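PDB 5A7V: putative glycosidase ph117-related from Bacteroides thetaiotaomicron, which belongs to glycoside hydrolase family 130 (GH130) and probably cleaves beta-linked mannosides, binding mannose in a central pocket. Local coordinates for residues 146-151 with 348-353; 204-209 with 271-276; 263-268 with 324-329; 267-272 with 291-296. All coordinates share one frame; numbering follows the deposited sequence.

Contact 1 (146-151 with 348-353); sequences DPRIAV and FIEGMV. With MAN (alpha-D-mannopyranose), chain E.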
loop_
_atom_site.group_PDB
_atom_site.type_symbol
_atom_site.label_atom_id
_atom_site.label_comp_id
_atom_site.label_asym_id
_atom_site.label_seq_id
_atom_site.Cartn_x
_atom_site.Cartn_y
_atom_site.Cartn_z
ATOM N N ASP A 146 -0.770 7.206 -3.104
ATOM C CA ASP A 146 -0.450 5.924 -2.471
ATOM C C ASP A 146 -0.663 5.892 -0.944
ATOM O O ASP A 146 0.248 5.605 -0.161
ATOM C CB ASP A 146 0.971 5.463 -2.805
ATOM C CG ASP A 146 1.277 5.289 -4.299
ATOM O OD1 ASP A 146 0.362 5.369 -5.119
ATOM O OD2 ASP A 146 2.485 5.045 -4.556
ATOM N N PRO A 147 -1.908 6.170 -0.530
ATOM C CA PRO A 147 -2.192 6.215 0.918
ATOM C C PRO A 147 -2.220 4.842 1.550
ATOM O O PRO A 147 -2.640 3.859 0.942
ATOM C CB PRO A 147 -3.590 6.864 0.982
ATOM C CG PRO A 147 -4.239 6.363 -0.300
ATOM C CD PRO A 147 -3.115 6.411 -1.330
ATOM N N ARG A 148 -1.818 4.783 2.825
ATOM C CA ARG A 148 -2.103 3.640 3.675
ATOM C C ARG A 148 -2.742 4.208 4.954
ATOM O O ARG A 148 -2.290 5.250 5.434
ATOM C CB ARG A 148 -0.870 2.859 4.094
ATOM C CG ARG A 148 -0.328 1.960 3.004
ATOM C CD ARG A 148 0.809 2.500 2.363
ATOM N NE ARG A 148 1.590 1.573 1.516
ATOM C CZ ARG A 148 2.124 2.002 0.402
ATOM N NH1 ARG A 148 1.932 3.199 -0.031
ATOM N NH2 ARG A 148 2.809 1.152 -0.349
ATOM N N ILE A 149 -3.779 3.523 5.453
ATOM C CA ILE A 149 -4.506 4.049 6.646
ATOM C C ILE A 149 -4.573 2.963 7.714
ATOM O O ILE A 149 -4.888 1.800 7.446
ATOM C CB ILE A 149 -5.918 4.532 6.301
ATOM C CG1 ILE A 149 -5.822 5.774 5.396
ATOM C CG2 ILE A 149 -6.724 4.853 7.562
ATOM C CD1 ILE A 149 -7.103 6.250 4.736
ATOM N N ALA A 150 -4.258 3.389 8.951
ATOM C CA ALA A 150 -4.449 2.585 10.159
ATOM C C ALA A 150 -5.128 3.479 11.195
ATOM O O ALA A 150 -5.193 4.689 10.982
ATOM C CB ALA A 150 -3.128 2.045 10.666
ATOM N N VAL A 151 -5.657 2.881 12.266
ATOM C CA VAL A 151 -6.401 3.683 13.261
ATOM C C VAL A 151 -5.944 3.322 14.664
ATOM O O VAL A 151 -5.721 2.158 14.979
ATOM C CB VAL A 151 -7.915 3.493 13.074
ATOM C CG1 VAL A 151 -8.428 2.093 13.410
ATOM C CG2 VAL A 151 -8.737 4.549 13.824
ATOM N N PHE A 348 -0.610 -4.111 -6.795
ATOM C CA PHE A 348 0.125 -3.302 -5.812
ATOM C C PHE A 348 -0.693 -3.241 -4.512
ATOM O O PHE A 348 -1.660 -2.494 -4.413
ATOM C CB PHE A 348 0.403 -1.911 -6.363
ATOM C CG PHE A 348 1.418 -1.147 -5.578
ATOM C CD1 PHE A 348 2.789 -1.370 -5.745
ATOM C CD2 PHE A 348 1.000 -0.235 -4.581
ATOM C CE1 PHE A 348 3.718 -0.712 -4.981
ATOM C CE2 PHE A 348 1.941 0.432 -3.843
ATOM C CZ PHE A 348 3.280 0.219 -4.019
ATOM N N ILE A 349 -0.338 -4.115 -3.567
ATOM C CA ILE A 349 -1.134 -4.294 -2.375
ATOM C C ILE A 349 -0.909 -3.174 -1.386
ATOM O O ILE A 349 0.219 -2.764 -1.135
ATOM C CB ILE A 349 -0.929 -5.695 -1.781
ATOM C CG1 ILE A 349 0.508 -5.960 -1.325
ATOM C CG2 ILE A 349 -1.428 -6.777 -2.732
ATOM C CD1 ILE A 349 0.642 -7.064 -0.295
ATOM N N GLU A 350 -2.030 -2.691 -0.821
ATOM C CA GLU A 350 -1.944 -1.432 -0.103
ATOM C C GLU A 350 -3.000 -1.248 0.988
ATOM O O GLU A 350 -2.734 -0.440 1.913
ATOM C CB GLU A 350 -2.003 -0.300 -1.103
ATOM C CG GLU A 350 -1.631 1.066 -0.577
ATOM C CD GLU A 350 -1.451 2.084 -1.681
ATOM O OE1 GLU A 350 -0.949 1.751 -2.777
ATOM O OE2 GLU A 350 -1.749 3.305 -1.497
ATOM N N GLY A 351 -4.141 -1.913 0.908
ATOM C CA GLY A 351 -5.163 -1.804 1.945
ATOM C C GLY A 351 -5.631 -3.169 2.408
ATOM O O GLY A 351 -5.704 -4.106 1.584
ATOM N N MET A 352 -5.960 -3.300 3.697
ATOM C CA MET A 352 -6.520 -4.533 4.200
ATOM C C MET A 352 -7.535 -4.185 5.278
ATOM O O MET A 352 -7.244 -3.314 6.130
ATOM C CB MET A 352 -5.478 -5.446 4.847
ATOM C CG MET A 352 -4.543 -6.091 3.919
ATOM S SD MET A 352 -3.270 -7.063 4.779
ATOM C CE MET A 352 -4.081 -8.556 5.351
ATOM N N VAL A 353 -8.645 -4.884 5.285
ATOM C CA VAL A 353 -9.654 -4.678 6.359
ATOM C C VAL A 353 -10.055 -6.048 6.886
ATOM O O VAL A 353 -10.386 -6.939 6.113
ATOM C CB VAL A 353 -10.908 -3.895 5.898
ATOM C CG1 VAL A 353 -11.713 -3.430 7.117
ATOM C CG2 VAL A 353 -10.555 -2.697 5.045
HETATM C C1 MAN E . 6.230 2.641 -7.319
HETATM C C2 MAN E . 5.021 2.508 -6.368
HETATM C C3 MAN E . 3.651 2.924 -6.937
HETATM C C4 MAN E . 3.462 2.406 -8.374
HETATM C C5 MAN E . 4.686 1.631 -8.897
HETATM C C6 MAN E . 4.557 1.259 -10.392
HETATM O O1 MAN E . 7.378 1.703 -6.941
HETATM O O2 MAN E . 5.337 3.329 -5.234
HETATM O O3 MAN E . 3.480 4.327 -6.979
HETATM O O4 MAN E . 2.285 1.625 -8.358
HETATM O O5 MAN E . 5.848 2.498 -8.705
HETATM O O6 MAN E . 4.494 2.458 -11.177
HETATM O O HOH W 1 -4.305 1.091 3.861
#
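E350 and R148 meet because both chains reach across between their strands: E350 sends CG anti to its backbone N (chi1 -167°) and runs on extended, while R148 bends at chi2 (102°) and folds toward it. The E350 carboxylate then stacks on the R148 guanidinium, the planes 11° apart, with E350 CG 3.9 Å from R148 NE over one face. The salt bridge between the two groups is long and doubtful. The N-H groups of R148 have other partners: NE the carbonyl of G274, NH2 that of C273, and NH1 the D146 O, 2.9 Å away. F348 stands nearly upright to the guanidinium, its CE2 3.7 Å from R148 NH2. Farther along, one water accepts from I149 N (3.0 Å) and donates to E350 O (2.9 Å), bridging the two strands. At the other end the mannose lies over the F348 ring, C2 3.7 Å from CZ, and its O3 sits 2.7 Å from D146 OD2. The chemistry implies a buried second-shell acid behind residues that touch the sugar: E350 OE1 has no partner in the model, and OE2, its place uncertain, lies 2.7 Å from P147 O, consistent with a raised pKa.

Contact 2 (204-209 with 271-276); sequences SGSILT and TECGPP. With MAN (alpha-D-mannopyranose), chain E.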
loop_
_atom_site.group_PDB
_atom_site.type_symbol
_atom_site.label_atom_id
_atom_site.label_comp_id
_atom_site.label_asym_id
_atom_site.label_seq_id
_atom_site.Cartn_x
_atom_site.Cartn_y
_atom_site.Cartn_z
ATOM N N SER A 204 5.911 4.793 0.931
ATOM C CA SER A 204 5.419 3.438 1.270
ATOM C C SER A 204 5.654 3.072 2.743
ATOM O O SER A 204 6.601 2.354 3.078
ATOM C CB SER A 204 5.987 2.394 0.303
ATOM O OG SER A 204 5.551 2.712 -1.010
ATOM N N GLY A 205 4.766 3.605 3.600
ATOM C CA GLY A 205 4.867 3.427 5.049
ATOM C C GLY A 205 3.793 2.544 5.625
ATOM O O GLY A 205 2.592 2.874 5.521
ATOM N N SER A 206 4.187 1.446 6.279
ATOM C CA SER A 206 3.307 0.406 6.863
ATOM C C SER A 206 3.447 0.402 8.390
ATOM O O SER A 206 4.383 -0.183 8.968
ATOM C CB SER A 206 3.758 -0.956 6.319
ATOM O OG SER A 206 3.669 -1.017 4.890
ATOM N N ILE A 207 2.518 1.107 9.043
ATOM C CA ILE A 207 2.467 1.176 10.503
ATOM C C ILE A 207 2.078 -0.180 11.075
ATOM O O ILE A 207 1.271 -0.911 10.497
ATOM C CB ILE A 207 1.555 2.325 10.955
ATOM C CG1 ILE A 207 2.075 3.657 10.472
ATOM C CG2 ILE A 207 1.360 2.353 12.471
ATOM C CD1 ILE A 207 1.169 4.858 10.708
ATOM N N LEU A 208 2.684 -0.541 12.236
ATOM C CA LEU A 208 2.340 -1.785 12.913
ATOM C C LEU A 208 0.959 -1.732 13.577
ATOM O O LEU A 208 0.680 -0.751 14.319
ATOM C CB LEU A 208 3.411 -2.114 13.953
ATOM C CG LEU A 208 3.231 -3.397 14.746
ATOM C CD1 LEU A 208 3.334 -4.612 13.815
ATOM C CD2 LEU A 208 4.278 -3.491 15.827
ATOM N N THR A 209 0.187 -2.790 13.402
ATOM C CA THR A 209 -1.171 -2.950 13.934
ATOM C C THR A 209 -1.347 -4.340 14.531
ATOM O O THR A 209 -0.500 -5.242 14.335
ATOM C CB THR A 209 -2.233 -2.763 12.815
ATOM O OG1 THR A 209 -2.164 -3.887 11.890
ATOM C CG2 THR A 209 -2.069 -1.467 12.069
ATOM N N THR A 271 11.737 -4.078 -2.937
ATOM C CA THR A 271 10.958 -4.690 -1.828
ATOM C C THR A 271 10.206 -3.535 -1.151
ATOM O O THR A 271 10.760 -2.868 -0.256
ATOM C CB THR A 271 11.863 -5.430 -0.780
ATOM O OG1 THR A 271 12.897 -4.533 -0.358
ATOM C CG2 THR A 271 12.522 -6.673 -1.376
ATOM N N GLU A 272 8.997 -3.286 -1.593
ATOM C CA GLU A 272 8.303 -2.037 -1.281
ATOM C C GLU A 272 7.115 -2.338 -0.382
ATOM O O GLU A 272 6.237 -3.133 -0.670
ATOM C CB GLU A 272 7.805 -1.381 -2.566
ATOM C CG GLU A 272 7.000 -0.092 -2.303
ATOM C CD GLU A 272 6.806 0.790 -3.500
ATOM O OE1 GLU A 272 6.994 0.276 -4.662
ATOM O OE2 GLU A 272 6.527 1.991 -3.322
ATOM N N CYS A 273 7.114 -1.690 0.786
ATOM C CA CYS A 273 6.082 -1.945 1.825
ATOM C C CYS A 273 4.683 -1.827 1.266
ATOM O O CYS A 273 4.412 -0.955 0.465
ATOM C CB CYS A 273 6.326 -1.025 3.027
ATOM S SG CYS A 273 7.885 -1.377 3.890
ATOM N N GLY A 274 3.775 -2.702 1.718
ATOM C CA GLY A 274 2.398 -2.712 1.259
ATOM C C GLY A 274 1.411 -2.127 2.307
ATOM O O GLY A 274 1.631 -0.982 2.759
ATOM N N PRO A 275 0.404 -2.886 2.697
ATOM C CA PRO A 275 -0.533 -2.374 3.707
ATOM C C PRO A 275 0.131 -2.300 5.094
ATOM O O PRO A 275 1.271 -2.703 5.278
ATOM C CB PRO A 275 -1.644 -3.415 3.712
ATOM C CG PRO A 275 -1.003 -4.669 3.224
ATOM C CD PRO A 275 0.079 -4.277 2.288
ATOM N N PRO A 276 -0.596 -1.795 6.117
ATOM C CA PRO A 276 -0.084 -1.830 7.512
ATOM C C PRO A 276 0.373 -3.249 7.934
ATOM O O PRO A 276 -0.227 -4.258 7.509
ATOM C CB PRO A 276 -1.294 -1.327 8.297
ATOM C CG PRO A 276 -1.993 -0.406 7.341
ATOM C CD PRO A 276 -1.872 -1.084 6.003
HETATM C C1 MAN E . 6.230 2.641 -7.319
HETATM C C2 MAN E . 5.021 2.508 -6.368
HETATM C C3 MAN E . 3.651 2.924 -6.937
HETATM C C4 MAN E . 3.462 2.406 -8.374
HETATM C C5 MAN E . 4.686 1.631 -8.897
HETATM C C6 MAN E . 4.557 1.259 -10.392
HETATM O O1 MAN E . 7.378 1.703 -6.941
HETATM O O2 MAN E . 5.337 3.329 -5.234
HETATM O O3 MAN E . 3.480 4.327 -6.979
HETATM O O4 MAN E . 2.285 1.625 -8.358
HETATM O O5 MAN E . 5.848 2.498 -8.705
HETATM O O6 MAN E . 4.494 2.458 -11.177
#
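The hydroxyl of S204 donates to E272 OE2 over 2.6 Å, using the anti lone pair of that oxygen. The same OE2 accepts from mannose O2, also at 2.6 Å, and two short bonds therefore grip one carboxylate oxygen. E272 reaches the sugar with CG anti to the backbone N (chi1 177°) and an extended chain, which also brings its OE1 to 2.7 Å from mannose O1. Deeper in, S206 OG lies 2.9 Å from G274 O and 3.0 Å from P275 O; its single proton can serve one carbonyl at a time. R148 also donates to G274 O, tying this turn to the strand 143-151. Around these bonds the packing is close. C273 CB sits 3.4 Å from S204 O, and the backbones draw together until S206 CA and P276 CA are 4.1 Å apart. P276 CB lies 3.9 Å from T209 CG2 and also touches the carbonyl of I207. T209 OG1 turns to the carbonyl of A277. The touching parts of the segments run 30° apart, in keeping with the parallel pairing of strands 205-212 and 270-280. The chemistry makes S204 a second-shell residue whose bond, with those of the sugar, would hold the carboxylate's orientation.

Contact 3 (263-268 with 324-329); sequences DGHFDS and RLDEPF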
loop_
_atom_site.group_PDB
_atom_site.type_symbol
_atom_site.label_atom_id
_atom_site.label_comp_id
_atom_site.label_asym_id
_atom_site.label_seq_id
_atom_site.Cartn_x
_atom_site.Cartn_y
_atom_site.Cartn_z
ATOM N N ASP A 263 18.649 -11.717 -5.594
ATOM C CA ASP A 263 18.773 -12.319 -6.920
ATOM C C ASP A 263 17.899 -13.581 -6.996
ATOM O O ASP A 263 17.782 -14.369 -6.036
ATOM C CB ASP A 263 20.199 -12.717 -7.192
ATOM C CG ASP A 263 21.151 -11.570 -7.450
ATOM O OD1 ASP A 263 20.713 -10.385 -7.501
ATOM O OD2 ASP A 263 22.388 -11.870 -7.655
ATOM N N GLY A 264 17.345 -13.828 -8.189
ATOM C CA GLY A 264 16.680 -15.088 -8.445
ATOM C C GLY A 264 15.221 -15.229 -8.119
ATOM O O GLY A 264 14.617 -16.243 -8.388
ATOM N N HIS A 265 14.677 -14.190 -7.463
ATOM C CA HIS A 265 13.298 -14.195 -7.005
ATOM C C HIS A 265 12.507 -13.007 -7.582
ATOM O O HIS A 265 13.073 -12.070 -8.130
ATOM C CB HIS A 265 13.218 -14.201 -5.453
ATOM C CG HIS A 265 13.804 -15.426 -4.838
ATOM N ND1 HIS A 265 13.051 -16.499 -4.428
ATOM C CD2 HIS A 265 15.104 -15.757 -4.599
ATOM C CE1 HIS A 265 13.866 -17.444 -3.947
ATOM N NE2 HIS A 265 15.116 -17.017 -4.055
ATOM N N PHE A 266 11.189 -13.085 -7.396
ATOM C CA PHE A 266 10.280 -12.031 -7.858
ATOM C C PHE A 266 10.579 -10.648 -7.243
ATOM O O PHE A 266 10.254 -9.617 -7.840
ATOM C CB PHE A 266 8.824 -12.415 -7.610
ATOM C CG PHE A 266 8.443 -12.318 -6.134
ATOM C CD1 PHE A 266 8.802 -13.313 -5.213
ATOM C CD2 PHE A 266 7.706 -11.219 -5.657
ATOM C CE1 PHE A 266 8.499 -13.209 -3.864
ATOM C CE2 PHE A 266 7.395 -11.098 -4.305
ATOM C CZ PHE A 266 7.792 -12.077 -3.424
ATOM N N ASP A 267 11.146 -10.654 -6.027
ATOM C CA ASP A 267 11.416 -9.411 -5.293
ATOM C C ASP A 267 12.914 -9.091 -5.403
ATOM O O ASP A 267 13.690 -9.158 -4.448
ATOM C CB ASP A 267 10.944 -9.468 -3.862
ATOM C CG ASP A 267 11.544 -10.597 -3.031
ATOM O OD1 ASP A 267 11.972 -11.646 -3.584
ATOM O OD2 ASP A 267 11.514 -10.455 -1.765
ATOM N N SER A 268 13.307 -8.764 -6.648
ATOM C CA SER A 268 14.696 -8.700 -7.071
ATOM C C SER A 268 15.187 -7.309 -7.454
ATOM O O SER A 268 16.398 -7.098 -7.554
ATOM C CB SER A 268 14.947 -9.722 -8.187
ATOM O OG SER A 268 13.897 -9.665 -9.132
ATOM N N ARG A 324 10.986 -14.854 4.507
ATOM C CA ARG A 324 10.041 -14.336 3.533
ATOM C C ARG A 324 9.627 -15.434 2.578
ATOM O O ARG A 324 10.328 -16.435 2.440
ATOM C CB ARG A 324 10.591 -13.125 2.771
ATOM C CG ARG A 324 11.865 -13.384 1.978
ATOM C CD ARG A 324 12.312 -12.182 1.175
ATOM N NE ARG A 324 13.784 -12.064 1.168
ATOM C CZ ARG A 324 14.454 -11.037 0.670
ATOM N NH1 ARG A 324 13.864 -10.188 -0.158
ATOM N NH2 ARG A 324 15.724 -10.873 0.930
ATOM N N LEU A 325 8.468 -15.251 1.948
ATOM C CA LEU A 325 8.037 -16.214 0.917
ATOM C C LEU A 325 8.996 -16.221 -0.261
ATOM O O LEU A 325 9.458 -15.176 -0.671
ATOM C CB LEU A 325 6.636 -15.873 0.384
ATOM C CG LEU A 325 5.536 -15.647 1.406
ATOM C CD1 LEU A 325 4.226 -15.284 0.713
ATOM C CD2 LEU A 325 5.394 -16.858 2.305
ATOM N N ASP A 326 9.254 -17.411 -0.830
ATOM C CA ASP A 326 10.149 -17.516 -1.996
ATOM C C ASP A 326 9.480 -17.172 -3.318
ATOM O O ASP A 326 10.174 -16.838 -4.290
ATOM C CB ASP A 326 10.785 -18.905 -2.019
ATOM C CG ASP A 326 11.906 -19.044 -0.978
ATOM O OD1 ASP A 326 12.621 -18.049 -0.701
ATOM O OD2 ASP A 326 12.002 -20.126 -0.370
ATOM N N GLU A 327 8.157 -17.289 -3.354
ATOM C CA GLU A 327 7.299 -17.063 -4.530
ATOM C C GLU A 327 6.231 -16.069 -4.095
ATOM O O GLU A 327 5.811 -16.087 -2.933
ATOM C CB GLU A 327 6.617 -18.356 -4.988
ATOM C CG GLU A 327 7.564 -19.542 -5.243
ATOM C CD GLU A 327 8.488 -19.336 -6.348
ATOM O OE1 GLU A 327 8.274 -18.430 -7.160
ATOM O OE2 GLU A 327 9.431 -20.172 -6.457
ATOM N N PRO A 328 5.743 -15.229 -4.999
ATOM C CA PRO A 328 4.687 -14.293 -4.592
ATOM C C PRO A 328 3.419 -15.040 -4.284
ATOM O O PRO A 328 3.097 -16.025 -4.927
ATOM C CB PRO A 328 4.535 -13.377 -5.802
ATOM C CG PRO A 328 4.947 -14.230 -7.000
ATOM C CD PRO A 328 6.026 -15.149 -6.453
ATOM N N PHE A 329 2.647 -14.535 -3.311
ATOM C CA PHE A 329 1.349 -15.164 -2.956
ATOM C C PHE A 329 0.190 -14.638 -3.831
ATOM O O PHE A 329 -0.879 -15.260 -3.895
ATOM C CB PHE A 329 0.977 -15.005 -1.457
ATOM C CG PHE A 329 0.579 -13.595 -1.032
ATOM C CD1 PHE A 329 1.511 -12.622 -0.794
ATOM C CD2 PHE A 329 -0.758 -13.264 -0.947
ATOM C CE1 PHE A 329 1.139 -11.326 -0.437
ATOM C CE2 PHE A 329 -1.144 -11.988 -0.581
ATOM C CZ PHE A 329 -0.214 -11.025 -0.307
HETATM O O HOH W 2 10.426 -15.871 -7.098
#
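F266 is the centre of this contact, its ring laid against P328. The proline passes over one face, with CB 3.9 Å from the ring centroid and only 13° off the normal, a CH-pi contact, and with its CD 3.6 Å from F266 CD1. The opposite face rests on the CB of D267, while the carbonyl oxygens of L325 and D326 stand at the ring edge. F266 CG lies between its own backbone N and carbonyl carbon (chi1 74°), a turn that swings the ring across to the proline.

D326 and H265 supply the polar part. H265 ND1 donates to D326 O at 2.9 Å in a nearly straight bond (170°) that lies in both the imidazole plane and the carbonyl plane. A water that accepts from F266 N at 2.9 Å also reaches D326 O, while the D326 carboxylate comes within 3.5 Å of H265 CE1 through OD1 and pairs with R262. On the other flank R324 NH1 makes a 2.9 Å salt bridge with D267 OD2, approaching from above the carboxylate plane. Y288 holds that oxygen too, and R262 pairs with D267 OD1.

Apart from R324, which ends strand 320-324, both segments are loop. The first leads into strand 270-280, the second toward helix 335-338, and R262 joins them by meeting D267, D326 and the carbonyl of L325. Strand 306-314 lies alongside L325, P328 and F329.

Contact 4 (267-272 with 291-296); sequences DSQLTE and KNSASR. With MAN (alpha-D-mannopyranose), chain E.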
loop_
_atom_site.group_PDB
_atom_site.type_symbol
_atom_site.label_atom_id
_atom_site.label_comp_id
_atom_site.label_asym_id
_atom_site.label_seq_id
_atom_site.Cartn_x
_atom_site.Cartn_y
_atom_site.Cartn_z
ATOM N N ASP A 267 11.146 -10.654 -6.027
ATOM C CA ASP A 267 11.416 -9.411 -5.293
ATOM C C ASP A 267 12.914 -9.091 -5.403
ATOM O O ASP A 267 13.690 -9.158 -4.448
ATOM C CB ASP A 267 10.944 -9.468 -3.862
ATOM C CG ASP A 267 11.544 -10.597 -3.031
ATOM O OD1 ASP A 267 11.972 -11.646 -3.584
ATOM O OD2 ASP A 267 11.514 -10.455 -1.765
ATOM N N SER A 268 13.307 -8.764 -6.648
ATOM C CA SER A 268 14.696 -8.700 -7.071
ATOM C C SER A 268 15.187 -7.309 -7.454
ATOM O O SER A 268 16.398 -7.098 -7.554
ATOM C CB SER A 268 14.947 -9.722 -8.187
ATOM O OG SER A 268 13.897 -9.665 -9.132
ATOM N N GLN A 269 14.263 -6.384 -7.757
ATOM C CA GLN A 269 14.605 -4.985 -7.993
ATOM C C GLN A 269 14.134 -4.073 -6.861
ATOM O O GLN A 269 14.848 -3.114 -6.519
ATOM C CB GLN A 269 14.028 -4.510 -9.340
ATOM C CG GLN A 269 14.528 -3.141 -9.779
ATOM C CD GLN A 269 14.227 -2.883 -11.266
ATOM O OE1 GLN A 269 14.266 -3.806 -12.064
ATOM N NE2 GLN A 269 13.869 -1.687 -11.594
ATOM N N LEU A 270 12.943 -4.363 -6.301
ATOM C CA LEU A 270 12.375 -3.546 -5.181
ATOM C C LEU A 270 11.734 -4.514 -4.207
ATOM O O LEU A 270 11.226 -5.593 -4.590
ATOM C CB LEU A 270 11.289 -2.600 -5.679
ATOM C CG LEU A 270 11.661 -1.571 -6.706
ATOM C CD1 LEU A 270 10.394 -0.840 -7.183
ATOM C CD2 LEU A 270 12.696 -0.589 -6.221
ATOM N N THR A 271 11.737 -4.078 -2.937
ATOM C CA THR A 271 10.958 -4.690 -1.828
ATOM C C THR A 271 10.206 -3.535 -1.151
ATOM O O THR A 271 10.760 -2.868 -0.256
ATOM C CB THR A 271 11.863 -5.430 -0.780
ATOM O OG1 THR A 271 12.897 -4.533 -0.358
ATOM C CG2 THR A 271 12.522 -6.673 -1.376
ATOM N N GLU A 272 8.997 -3.286 -1.593
ATOM C CA GLU A 272 8.303 -2.037 -1.281
ATOM C C GLU A 272 7.115 -2.338 -0.382
ATOM O O GLU A 272 6.237 -3.133 -0.670
ATOM C CB GLU A 272 7.805 -1.381 -2.566
ATOM C CG GLU A 272 7.000 -0.092 -2.303
ATOM C CD GLU A 272 6.806 0.790 -3.500
ATOM O OE1 GLU A 272 6.994 0.276 -4.662
ATOM O OE2 GLU A 272 6.527 1.991 -3.322
ATOM N N LYS A 291 9.251 -6.051 -7.046
ATOM C CA LYS A 291 9.392 -5.784 -8.491
ATOM C C LYS A 291 10.467 -6.749 -9.029
ATOM O O LYS A 291 11.572 -6.862 -8.489
ATOM C CB LYS A 291 9.801 -4.335 -8.782
ATOM C CG LYS A 291 9.949 -4.062 -10.260
ATOM C CD LYS A 291 10.300 -2.598 -10.561
ATOM C CE LYS A 291 10.451 -2.389 -12.067
ATOM N NZ LYS A 291 10.694 -0.969 -12.384
ATOM N N ASN A 292 10.102 -7.457 -10.102
ATOM C CA ASN A 292 10.982 -8.470 -10.704
ATOM C C ASN A 292 12.004 -7.836 -11.659
ATOM O O ASN A 292 11.649 -7.224 -12.672
ATOM C CB ASN A 292 10.123 -9.495 -11.426
ATOM C CG ASN A 292 10.902 -10.750 -11.811
ATOM O OD1 ASN A 292 11.761 -11.215 -11.067
ATOM N ND2 ASN A 292 10.542 -11.336 -12.975
ATOM N N SER A 293 13.282 -7.965 -11.332
ATOM C CA SER A 293 14.349 -7.484 -12.181
ATOM C C SER A 293 14.506 -8.307 -13.467
ATOM O O SER A 293 14.581 -9.541 -13.395
ATOM C CB SER A 293 15.691 -7.588 -11.406
ATOM O OG SER A 293 16.805 -7.302 -12.257
ATOM N N ALA A 294 14.508 -7.636 -14.610
ATOM C CA ALA A 294 14.741 -8.376 -15.887
ATOM C C ALA A 294 16.073 -9.109 -15.850
ATOM O O ALA A 294 16.205 -10.192 -16.446
ATOM C CB ALA A 294 14.710 -7.375 -17.029
ATOM N N SER A 295 17.083 -8.487 -15.237
ATOM C CA SER A 295 18.439 -9.021 -15.261
ATOM C C SER A 295 18.759 -10.000 -14.146
ATOM O O SER A 295 19.477 -10.994 -14.350
ATOM C CB SER A 295 19.434 -7.884 -15.278
ATOM O OG SER A 295 19.193 -7.009 -14.238
ATOM N N ARG A 296 18.216 -9.730 -12.943
ATOM C CA ARG A 296 18.616 -10.440 -11.732
ATOM C C ARG A 296 17.512 -11.239 -11.080
ATOM O O ARG A 296 17.715 -11.798 -9.996
ATOM C CB ARG A 296 19.240 -9.454 -10.699
ATOM C CG ARG A 296 20.424 -8.671 -11.318
ATOM C CD ARG A 296 21.210 -7.902 -10.334
ATOM N NE ARG A 296 22.033 -8.814 -9.566
ATOM C CZ ARG A 296 23.339 -9.076 -9.761
ATOM N NH1 ARG A 296 24.036 -8.607 -10.815
ATOM N NH2 ARG A 296 23.936 -9.853 -8.865
HETATM C C1 MAN E . 6.230 2.641 -7.319
HETATM C C2 MAN E . 5.021 2.508 -6.368
HETATM C C3 MAN E . 3.651 2.924 -6.937
HETATM C C4 MAN E . 3.462 2.406 -8.374
HETATM C C5 MAN E . 4.686 1.631 -8.897
HETATM C C6 MAN E . 4.557 1.259 -10.392
HETATM O O1 MAN E . 7.378 1.703 -6.941
HETATM O O2 MAN E . 5.337 3.329 -5.234
HETATM O O3 MAN E . 3.480 4.327 -6.979
HETATM O O4 MAN E . 2.285 1.625 -8.358
HETATM O O5 MAN E . 5.848 2.498 -8.705
HETATM O O6 MAN E . 4.494 2.458 -11.177
#
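K291 O takes two backbone donors at once: Q269 N at 2.8 Å, almost straight along the carbonyl, and S268 N at a longer 3.2 Å from above the carbonyl plane. K291 N returns a bond of 3.2 Å to L270 O. Q269 and L270 thus both face K291 in a classic beta bulge, where the antiparallel strands begin to part. Beyond it S293 N donates to S268 OG over 2.8 Å (164°), and that hydroxyl passes its own proton to H265 O. S293 in turn folds the next residues, its OG accepting from R296 N at 2.9 Å in an ST motif.

K291 carries the packing. Its fully extended chain, CG anti to the backbone N (chi1 180°), lies alongside both L270 and Q269, all pointing the same way: L270 CD1 is 3.8 Å from K291 CD, and the amide end of Q269 lies beside K291 CE. L270 CD1 also comes to 4.0 Å from mannose O1, and the leucine forms part of the sugar pocket.

The contact closes the open end of the hairpin made by strands 270-280 and 283-291. Strand 306-314 continues the sheet, with Y306 touching both L270 and K291, and R296 pairs with D263 of the loop ahead of strand 270-280.

Contacts 1 and 2 lie in the core, their centres about 5 and 6 Å from the centre of the chain, and join through R148. They fit the inner strands of the five-bladed beta-propeller known for GH130, and with contact 4 they put D146, F348, E272 and L270 around one mannose. Contacts 3 and 4, their centres about 18 and 17 Å from the chain's centre, share D267 and S268 and touch again through their loops. Inside, buried carboxylates meet sugar, serine or arginine. Contact 4 is also buried but held mainly by backbone bonds, whereas contact 3, only partly buried, relies on a salt bridge, a histidine and a ring on proline. Strand 270-280 links centre to periphery through contacts 2 and 4.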